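Local coordinates for maternal effect protein oskar (Drosophila melanogaster, PDB 5A4A) that induces the germline as a maternal effect protein and probably binds RNA through its SGNH hydrolase-like OSK domain, at residues A[81-86]-A[117-122]. Sequence-based numbering, arbitrary orientation.
Sequences IIVNIG and PILTNL
The side chains of Thr-120 and Asn-84 meet at about a right angle. OG1 of Thr-120 stands between its own backbone N and carbonyl carbon (chi1 56°), which turns it to Val-83 O at 2.8 Å. It donates there from a tilt of 33° off the carbonyl plane. Thr-120 N also donates to Val-83 O, at 2.9 Å, and two donors grip the oxygen. Asn-84 ND2 in turn donates to Thr-120 OG1 at 2.9 Å, with the hydroxyl in the amide plane. A valine in place of Thr-120 would probably cost the Asn-84 amide this hydroxyl acceptor and Val-83 O one of its two donors. The strands 81-84 and 117-120 run parallel in the central sheet of an SGNH hydrolase-like alpha/beta fold, joined by a crossover through helices 87-91 and 96-112. On one face Ile-82 crosses Ile-118 obliquely, CG1 to CB at 4.2 Å, and its CG2 meets Thr-120 CG2. Leu-119 CD1 reaches Val-83 CB at 4.0 Å on the other face, beside Phe-103 of helix 96-112. Further along, Leu-122 lays CD2 on Ile-85 O and CD1 against Gly-86 C. One water bridges Ile-85 N and Thr-120 O.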
loop_
_atom_site.group_PDB
_atom_site.type_symbol
_atom_site.label_atom_id
_atom_site.label_comp_id
_atom_site.label_asym_id
_atom_site.label_seq_id
_atom_site.Cartn_x
_atom_site.Cartn_y
_atom_site.Cartn_z
ATOM N N ILE A 81 -5.556 8.331 6.867
ATOM C CA ILE A 81 -4.629 7.899 5.823
ATOM C C ILE A 81 -5.145 6.622 5.167
ATOM O O ILE A 81 -5.460 5.660 5.860
ATOM C CB ILE A 81 -3.226 7.616 6.427
ATOM C CG1 ILE A 81 -2.675 8.869 7.131
ATOM C CG2 ILE A 81 -2.248 7.085 5.354
ATOM C CD1 ILE A 81 -1.344 8.639 7.859
ATOM N N ILE A 82 -5.234 6.607 3.838
ATOM C CA ILE A 82 -5.632 5.384 3.144
ATOM C C ILE A 82 -4.403 4.490 2.960
ATOM O O ILE A 82 -3.409 4.897 2.359
ATOM C CB ILE A 82 -6.316 5.682 1.787
ATOM C CG1 ILE A 82 -7.602 6.499 2.013
ATOM C CG2 ILE A 82 -6.636 4.384 1.048
ATOM C CD1 ILE A 82 -8.299 6.969 0.724
ATOM N N VAL A 83 -4.491 3.265 3.469
ATOM C CA VAL A 83 -3.342 2.364 3.546
ATOM C C VAL A 83 -3.496 1.117 2.682
ATOM O O VAL A 83 -4.519 0.435 2.738
ATOM C CB VAL A 83 -3.127 1.904 4.998
ATOM C CG1 VAL A 83 -1.940 0.939 5.093
ATOM C CG2 VAL A 83 -2.924 3.115 5.912
ATOM N N ASN A 84 -2.480 0.835 1.869
ATOM C CA ASN A 84 -2.389 -0.450 1.179
ATOM C C ASN A 84 -0.987 -0.991 1.403
ATOM O O ASN A 84 -0.032 -0.553 0.758
ATOM C CB ASN A 84 -2.662 -0.294 -0.325
ATOM C CG ASN A 84 -2.678 -1.629 -1.057
ATOM O OD1 ASN A 84 -1.725 -1.976 -1.766
ATOM N ND2 ASN A 84 -3.759 -2.388 -0.888
ATOM N N ILE A 85 -0.853 -1.931 2.326
ATOM C CA ILE A 85 0.467 -2.339 2.779
ATOM C C ILE A 85 0.499 -3.847 3.049
ATOM O O ILE A 85 -0.469 -4.427 3.561
ATOM C CB ILE A 85 0.885 -1.504 4.033
ATOM C CG1 ILE A 85 2.402 -1.490 4.240
ATOM C CG2 ILE A 85 0.141 -1.964 5.294
ATOM C CD1 ILE A 85 3.160 -0.698 3.178
ATOM N N GLY A 86 1.604 -4.481 2.683
ATOM C CA GLY A 86 1.763 -5.907 2.905
ATOM C C GLY A 86 2.237 -6.684 1.691
ATOM O O GLY A 86 2.798 -7.772 1.849
ATOM N N PRO A 117 -6.198 4.989 10.378
ATOM C CA PRO A 117 -6.031 4.215 9.146
ATOM C C PRO A 117 -7.371 3.903 8.500
ATOM O O PRO A 117 -8.317 3.524 9.205
ATOM C CB PRO A 117 -5.374 2.904 9.623
ATOM C CG PRO A 117 -5.344 2.970 11.139
ATOM C CD PRO A 117 -6.168 4.141 11.579
ATOM N N ILE A 118 -7.446 4.105 7.187
ATOM C CA ILE A 118 -8.501 3.541 6.350
ATOM C C ILE A 118 -7.832 2.444 5.538
ATOM O O ILE A 118 -6.927 2.716 4.741
ATOM C CB ILE A 118 -9.130 4.611 5.426
ATOM C CG1 ILE A 118 -9.894 5.652 6.262
ATOM C CG2 ILE A 118 -10.073 3.956 4.413
ATOM C CD1 ILE A 118 -10.303 6.906 5.483
ATOM N N LEU A 119 -8.220 1.196 5.779
ATOM C CA LEU A 119 -7.490 0.071 5.198
ATOM C C LEU A 119 -8.049 -0.342 3.840
ATOM O O LEU A 119 -9.256 -0.329 3.630
ATOM C CB LEU A 119 -7.488 -1.149 6.137
ATOM C CG LEU A 119 -6.784 -1.000 7.492
ATOM C CD1 LEU A 119 -5.437 -0.345 7.310
ATOM C CD2 LEU A 119 -7.631 -0.220 8.485
ATOM N N THR A 120 -7.159 -0.678 2.912
ATOM C CA THR A 120 -7.561 -1.472 1.750
ATOM C C THR A 120 -6.881 -2.827 1.937
ATOM O O THR A 120 -5.780 -2.900 2.495
ATOM C CB THR A 120 -7.112 -0.851 0.413
ATOM O OG1 THR A 120 -5.698 -0.657 0.439
ATOM C CG2 THR A 120 -7.793 0.516 0.160
ATOM N N ASN A 121 -7.513 -3.898 1.482
ATOM C CA ASN A 121 -6.832 -5.182 1.500
ATOM C C ASN A 121 -5.907 -5.311 0.272
ATOM O O ASN A 121 -5.757 -4.359 -0.500
ATOM C CB ASN A 121 -7.804 -6.367 1.662
ATOM C CG ASN A 121 -8.778 -6.516 0.498
ATOM O OD1 ASN A 121 -8.679 -5.829 -0.514
ATOM N ND2 ASN A 121 -9.729 -7.431 0.648
ATOM N N LEU A 122 -5.286 -6.464 0.094
ATOM C CA LEU A 122 -4.293 -6.588 -0.980
ATOM C C LEU A 122 -4.909 -7.105 -2.269
ATOM O O LEU A 122 -5.625 -8.100 -2.268
ATOM C CB LEU A 122 -3.157 -7.515 -0.570
ATOM C CG LEU A 122 -2.421 -7.148 0.716
ATOM C CD1 LEU A 122 -1.177 -8.022 0.877
ATOM C CD2 LEU A 122 -2.047 -5.666 0.683
HETATM O O HOH W 1 -3.241 -2.901 3.759
#